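Local coordinates for protein putative hydrolase (Bacteroides ovatus, PDB 4HBS) that is of unknown function but folds as a five-bladed beta-propeller and is probably a hydrolase, at residues 60-65 against 74-79; 234-239 against 249-254. One frame throughout, in Å; residues are numbered along the deposited sequence.

Contact 1: residues 60-65 against 74-79; sequences GVFTTG and SFNDSF
A chi1 of -171° swings Val61 CG1 away from the backbone N and leaves CG2 beside it, turned to the ring of Phe75, whose own CG also lies beside its backbone N. The setting is a G1 beta bulge in the antiparallel hairpin formed by strands 60-65 and 71-75, the first two strands of a four-stranded sheet of the beta-propeller. The evidence for the bulge is the register: Gly60 pairs with Phe75, with CA atoms 4.9 Å apart, while Phe62 pairs with Ser74, and Val61, with a positive phi of 71°, is the extra residue. Both Val61 N and Phe62 N converge on Ser74 O at 3.1 Å; the bond from Val61 is weak, whereas that from Phe62 is straighter (155° at the hydrogen) and lies in the carbonyl plane. The return bond, Ser74 N to Phe62 O at 3.0 Å, closes the hydrogen-bonded pair.

Side chains settle on two faces. With Phe75, Val61 CG2 comes 3.7 Å from CD2 and 3.8 Å from CE2, an apolar approach in which the side chains cross obliquely. On the other face, Ser74 OG lies 3.5 Å from Phe62 CB, and Ala160 of strand 156-165 packs against both residues. Polar groups from elsewhere in the propeller hold the bulge from outside: Asn376 OD1 accepts from Gly60 N, and Asn360 ND2 donates to Val61 O. Asn76 spans the end of the pairing. Its OD1 takes a hydrogen bond from Ala160 N, while its other branch turns to the hairpin, where a side chain on Gly60 would have pointed. There ND2 stands 3.7 Å from Gly60 CA and, near the ring plane, at the edge of Phe62 beside CE1.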
loop_
_atom_site.group_PDB
_atom_site.type_symbol
_atom_site.label_atom_id
_atom_site.label_comp_id
_atom_site.label_asym_id
_atom_site.label_seq_id
_atom_site.Cartn_x
_atom_site.Cartn_y
_atom_site.Cartn_z
ATOM N N GLY A 60 3.623 -3.302 2.996
ATOM C CA GLY A 60 3.314 -2.257 2.025
ATOM C C GLY A 60 2.360 -2.814 0.994
ATOM O O GLY A 60 1.176 -2.986 1.285
ATOM N N VAL A 61 2.887 -3.200 -0.182
ATOM C CA VAL A 61 2.110 -3.819 -1.264
ATOM C C VAL A 61 1.220 -2.731 -1.867
ATOM O O VAL A 61 0.062 -2.576 -1.484
ATOM C CB VAL A 61 1.313 -5.093 -0.795
ATOM C CG1 VAL A 61 0.712 -5.835 -1.976
ATOM C CG2 VAL A 61 2.212 -6.039 0.011
ATOM N N PHE A 62 1.818 -1.930 -2.757
ATOM C CA PHE A 62 1.172 -0.809 -3.449
ATOM C C PHE A 62 1.280 -1.009 -4.942
ATOM O O PHE A 62 2.391 -1.147 -5.437
ATOM C CB PHE A 62 1.862 0.508 -3.088
ATOM C CG PHE A 62 1.838 0.939 -1.645
ATOM C CD1 PHE A 62 2.703 0.369 -0.717
ATOM C CD2 PHE A 62 1.112 2.055 -1.255
ATOM C CE1 PHE A 62 2.726 0.811 0.606
ATOM C CE2 PHE A 62 1.155 2.513 0.062
ATOM C CZ PHE A 62 1.947 1.875 0.989
ATOM N N THR A 63 0.151 -0.967 -5.673
ATOM C CA THR A 63 0.143 -1.115 -7.130
ATOM C C THR A 63 0.006 0.235 -7.819
ATOM O O THR A 63 -0.472 1.212 -7.230
ATOM C CB THR A 63 -0.970 -2.023 -7.585
ATOM O OG1 THR A 63 -2.180 -1.560 -7.023
ATOM C CG2 THR A 63 -0.742 -3.435 -7.208
ATOM N N THR A 64 0.424 0.272 -9.083
ATOM C CA THR A 64 0.342 1.435 -9.948
ATOM C C THR A 64 0.315 0.917 -11.359
ATOM O O THR A 64 1.357 0.485 -11.867
ATOM C CB THR A 64 1.524 2.400 -9.697
ATOM O OG1 THR A 64 1.337 3.049 -8.445
ATOM C CG2 THR A 64 1.674 3.469 -10.791
ATOM N N GLY A 65 -0.867 0.919 -11.979
ATOM C CA GLY A 65 -1.004 0.505 -13.366
ATOM C C GLY A 65 -0.145 1.399 -14.240
ATOM O O GLY A 65 -0.079 2.613 -13.991
ATOM N N SER A 74 5.219 -2.073 -5.181
ATOM C CA SER A 74 6.288 -1.677 -4.257
ATOM C C SER A 74 6.037 -2.296 -2.900
ATOM O O SER A 74 4.884 -2.425 -2.476
ATOM C CB SER A 74 6.423 -0.164 -4.137
ATOM O OG SER A 74 5.311 0.463 -3.534
ATOM N N PHE A 75 7.114 -2.691 -2.219
ATOM C CA PHE A 75 7.039 -3.320 -0.908
ATOM C C PHE A 75 7.949 -2.628 0.037
ATOM O O PHE A 75 8.939 -2.022 -0.377
ATOM C CB PHE A 75 7.416 -4.817 -0.977
ATOM C CG PHE A 75 6.651 -5.587 -2.027
ATOM C CD1 PHE A 75 7.060 -5.575 -3.354
ATOM C CD2 PHE A 75 5.487 -6.280 -1.700
ATOM C CE1 PHE A 75 6.315 -6.217 -4.337
ATOM C CE2 PHE A 75 4.739 -6.922 -2.695
ATOM C CZ PHE A 75 5.166 -6.891 -4.007
ATOM N N ASN A 76 7.631 -2.753 1.328
ATOM C CA ASN A 76 8.407 -2.217 2.435
ATOM C C ASN A 76 9.209 -3.412 2.944
ATOM O O ASN A 76 9.682 -4.199 2.101
ATOM C CB ASN A 76 7.461 -1.564 3.474
ATOM C CG ASN A 76 6.800 -0.292 2.987
ATOM O OD1 ASN A 76 7.255 0.356 2.050
ATOM N ND2 ASN A 76 5.700 0.094 3.611
ATOM N N ASP A 77 9.381 -3.585 4.269
ATOM C CA ASP A 77 10.186 -4.678 4.797
ATOM C C ASP A 77 9.686 -6.016 4.258
ATOM O O ASP A 77 8.541 -6.369 4.521
ATOM C CB ASP A 77 10.170 -4.658 6.319
ATOM C CG ASP A 77 10.853 -3.479 6.974
ATOM O OD1 ASP A 77 11.363 -2.600 6.242
ATOM O OD2 ASP A 77 10.860 -3.416 8.223
ATOM N N SER A 78 10.511 -6.714 3.425
ATOM C CA SER A 78 10.140 -7.990 2.803
ATOM C C SER A 78 11.219 -9.046 2.943
ATOM O O SER A 78 12.389 -8.720 2.881
ATOM C CB SER A 78 9.869 -7.793 1.314
ATOM O OG SER A 78 8.754 -6.960 1.067
ATOM N N PHE A 79 10.808 -10.329 3.061
ATOM C CA PHE A 79 11.710 -11.475 3.142
ATOM C C PHE A 79 12.043 -11.984 1.739
ATOM O O PHE A 79 11.144 -12.330 0.978
ATOM C CB PHE A 79 11.096 -12.631 3.944
ATOM C CG PHE A 79 10.916 -12.367 5.409
ATOM C CD1 PHE A 79 12.012 -12.230 6.246
ATOM C CD2 PHE A 79 9.647 -12.302 5.969
ATOM C CE1 PHE A 79 11.841 -11.974 7.611
ATOM C CE2 PHE A 79 9.479 -12.052 7.334
ATOM C CZ PHE A 79 10.578 -11.887 8.145
#

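Contact 2: residues 234-239 against 249-254; sequences GHIYLY and ARTATR
Strands 236-242 and 245-251 form an antiparallel hairpin in a five-stranded sheet of the propeller, and at its open end Arg250 lies between Tyr237 and His235. Backbone pairing sets the register: Leu238 N bonds to Ala249 O at 2.8 Å, with the return bond from Ala249 N to Leu238 O and a further one from Thr251 N to Ile236 O. Tyr237 and Arg250 face each other as a non-hydrogen-bonded pair, their side chains on the same face of the sheet. Arg250 starts with CG between its backbone N and carbonyl carbon (chi1 83°) and then runs extended to NE alongside Tyr237. Its CB sits over the phenol face, 4.1 Å from the Tyr237 ring centroid, and NH1 reaches Tyr237 OH at 2.9 Å, slightly tilted from the guanidinium plane. Asp233 OD2 also hydrogen-bonds that hydroxyl.

While Tyr237 OH meets its edge, the guanidinium of Arg250 lays one face flat on the imidazole of His235, centres 4.1 Å apart and planes 11° apart; CD adds a CH-pi contact 3.9 Å from the His235 ring centroid. The imidazole is fixed in turn by its ND1, which donates to Thr251 O at 2.8 Å in the carbonyl plane. Where the pairing ends, Thr251 OG1 acts twice, accepting from Ile236 N at 2.9 Å and donating to Thr253 O at 2.6 Å. Arg250 NE also pairs with Glu261 of the next strand, and Trp273 makes a cation-pi contact. A leucine here would probably leave Glu261 without this charge partner, Tyr237 OH without its NH1 donor and the His235 ring without the cation on its face. With ND1 already donating and a cation stacked above, a second proton on the imidazole of His235 is probably disfavoured, though Glu261 would soften the effect.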
loop_
_atom_site.group_PDB
_atom_site.type_symbol
_atom_site.label_atom_id
_atom_site.label_comp_id
_atom_site.label_asym_id
_atom_site.label_seq_id
_atom_site.Cartn_x
_atom_site.Cartn_y
_atom_site.Cartn_z
ATOM N N GLY A 234 -6.798 18.458 -13.038
ATOM C CA GLY A 234 -5.372 18.706 -13.204
ATOM C C GLY A 234 -4.517 18.722 -11.955
ATOM O O GLY A 234 -3.342 19.063 -12.054
ATOM N N HIS A 235 -5.065 18.352 -10.778
ATOM C CA HIS A 235 -4.298 18.288 -9.528
ATOM C C HIS A 235 -4.198 16.862 -9.054
ATOM O O HIS A 235 -5.175 16.106 -9.174
ATOM C CB HIS A 235 -4.964 19.096 -8.405
ATOM C CG HIS A 235 -5.221 20.534 -8.703
ATOM N ND1 HIS A 235 -4.191 21.416 -8.912
ATOM C CD2 HIS A 235 -6.385 21.223 -8.670
ATOM C CE1 HIS A 235 -4.755 22.597 -9.089
ATOM N NE2 HIS A 235 -6.079 22.528 -8.947
ATOM N N ILE A 236 -3.048 16.498 -8.464
ATOM C CA ILE A 236 -2.867 15.202 -7.839
ATOM C C ILE A 236 -3.146 15.440 -6.390
ATOM O O ILE A 236 -2.436 16.222 -5.776
ATOM C CB ILE A 236 -1.457 14.606 -8.059
ATOM C CG1 ILE A 236 -1.138 14.445 -9.529
ATOM C CG2 ILE A 236 -1.337 13.268 -7.348
ATOM C CD1 ILE A 236 0.356 14.434 -9.803
ATOM N N TYR A 237 -4.180 14.820 -5.836
ATOM C CA TYR A 237 -4.498 14.990 -4.422
ATOM C C TYR A 237 -3.620 14.043 -3.631
ATOM O O TYR A 237 -3.409 12.915 -4.059
ATOM C CB TYR A 237 -5.991 14.791 -4.162
ATOM C CG TYR A 237 -6.766 15.986 -4.669
ATOM C CD1 TYR A 237 -7.090 16.106 -6.016
ATOM C CD2 TYR A 237 -6.999 17.086 -3.849
ATOM C CE1 TYR A 237 -7.682 17.262 -6.521
ATOM C CE2 TYR A 237 -7.599 18.242 -4.340
ATOM C CZ TYR A 237 -7.926 18.332 -5.682
ATOM O OH TYR A 237 -8.557 19.455 -6.156
ATOM N N LEU A 238 -3.013 14.556 -2.546
ATOM C CA LEU A 238 -2.060 13.863 -1.678
ATOM C C LEU A 238 -2.643 13.801 -0.271
ATOM O O LEU A 238 -2.910 14.856 0.300
ATOM C CB LEU A 238 -0.733 14.648 -1.672
ATOM C CG LEU A 238 -0.246 15.185 -3.010
ATOM C CD1 LEU A 238 0.608 16.398 -2.804
ATOM C CD2 LEU A 238 0.482 14.127 -3.770
ATOM N N TYR A 239 -2.888 12.601 0.274
ATOM C CA TYR A 239 -3.497 12.461 1.599
ATOM C C TYR A 239 -2.515 11.968 2.637
ATOM O O TYR A 239 -1.471 11.397 2.309
ATOM C CB TYR A 239 -4.684 11.471 1.567
ATOM C CG TYR A 239 -5.704 11.801 0.521
ATOM C CD1 TYR A 239 -5.521 11.415 -0.802
ATOM C CD2 TYR A 239 -6.813 12.576 0.826
ATOM C CE1 TYR A 239 -6.419 11.793 -1.797
ATOM C CE2 TYR A 239 -7.724 12.953 -0.157
ATOM C CZ TYR A 239 -7.524 12.557 -1.473
ATOM O OH TYR A 239 -8.391 12.927 -2.473
ATOM N N ALA A 249 -3.494 17.534 0.729
ATOM C CA ALA A 249 -2.688 18.514 0.001
ATOM C C ALA A 249 -2.846 18.217 -1.478
ATOM O O ALA A 249 -3.440 17.189 -1.807
ATOM C CB ALA A 249 -1.230 18.420 0.411
ATOM N N ARG A 250 -2.351 19.077 -2.376
ATOM C CA ARG A 250 -2.461 18.788 -3.807
ATOM C C ARG A 250 -1.366 19.485 -4.607
ATOM O O ARG A 250 -0.867 20.532 -4.204
ATOM C CB ARG A 250 -3.866 19.154 -4.364
ATOM C CG ARG A 250 -4.065 20.628 -4.738
ATOM C CD ARG A 250 -5.514 20.943 -5.049
ATOM N NE ARG A 250 -5.751 22.386 -5.209
ATOM C CZ ARG A 250 -6.951 22.955 -5.346
ATOM N NH1 ARG A 250 -8.054 22.211 -5.360
ATOM N NH2 ARG A 250 -7.058 24.274 -5.468
ATOM N N THR A 251 -1.048 18.916 -5.771
ATOM C CA THR A 251 -0.035 19.440 -6.687
ATOM C C THR A 251 -0.677 20.453 -7.622
ATOM O O THR A 251 -1.859 20.326 -7.940
ATOM C CB THR A 251 0.587 18.280 -7.467
ATOM O OG1 THR A 251 -0.400 17.706 -8.329
ATOM C CG2 THR A 251 1.161 17.214 -6.550
ATOM N N ALA A 252 0.084 21.450 -8.070
ATOM C CA ALA A 252 -0.444 22.478 -8.969
ATOM C C ALA A 252 -0.836 21.899 -10.340
ATOM O O ALA A 252 -1.878 22.266 -10.886
ATOM C CB ALA A 252 0.576 23.581 -9.150
ATOM N N THR A 253 -0.003 21.000 -10.886
ATOM C CA THR A 253 -0.229 20.355 -12.186
ATOM C C THR A 253 -0.120 18.825 -12.000
ATOM O O THR A 253 -0.019 18.350 -10.860
ATOM C CB THR A 253 0.788 20.897 -13.207
ATOM O OG1 THR A 253 2.054 20.274 -13.003
ATOM C CG2 THR A 253 0.949 22.412 -13.135
ATOM N N ARG A 254 -0.118 18.052 -13.112
ATOM C CA ARG A 254 0.018 16.585 -13.034
ATOM C C ARG A 254 1.482 16.158 -12.749
ATOM O O ARG A 254 1.727 14.964 -12.579
ATOM C CB ARG A 254 -0.517 15.907 -14.300
ATOM C CG ARG A 254 -2.021 16.061 -14.421
ATOM C CD ARG A 254 -2.600 15.257 -15.563
ATOM N NE ARG A 254 -3.932 15.740 -15.955
ATOM C CZ ARG A 254 -5.070 15.492 -15.300
ATOM N NH1 ARG A 254 -5.067 14.760 -14.187
ATOM N NH2 ARG A 254 -6.221 15.984 -15.750
#

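Contacts 1 and 2 are hairpins of two different sheets of the propeller, in series along the chain, with the four-stranded sheet 156-218 falling between them in sequence. Their centres lie about 22 Å apart and their nearest atoms about 10 Å apart, so neither touches the other. Depth separates them: the centre of contact 1 is about 6 Å from the centre of the chain and its touching residues are all buried, whereas that of contact 2 is about 19 Å out and partly exposed. Contact 1 leans on the intervening sheet through Ala160; contact 2 is tied to its own sheet through Glu261 and Trp273, and to the loop at Pro328 through Tyr239 OH. Where the active site lies is not established, so neither contact can be assigned to it.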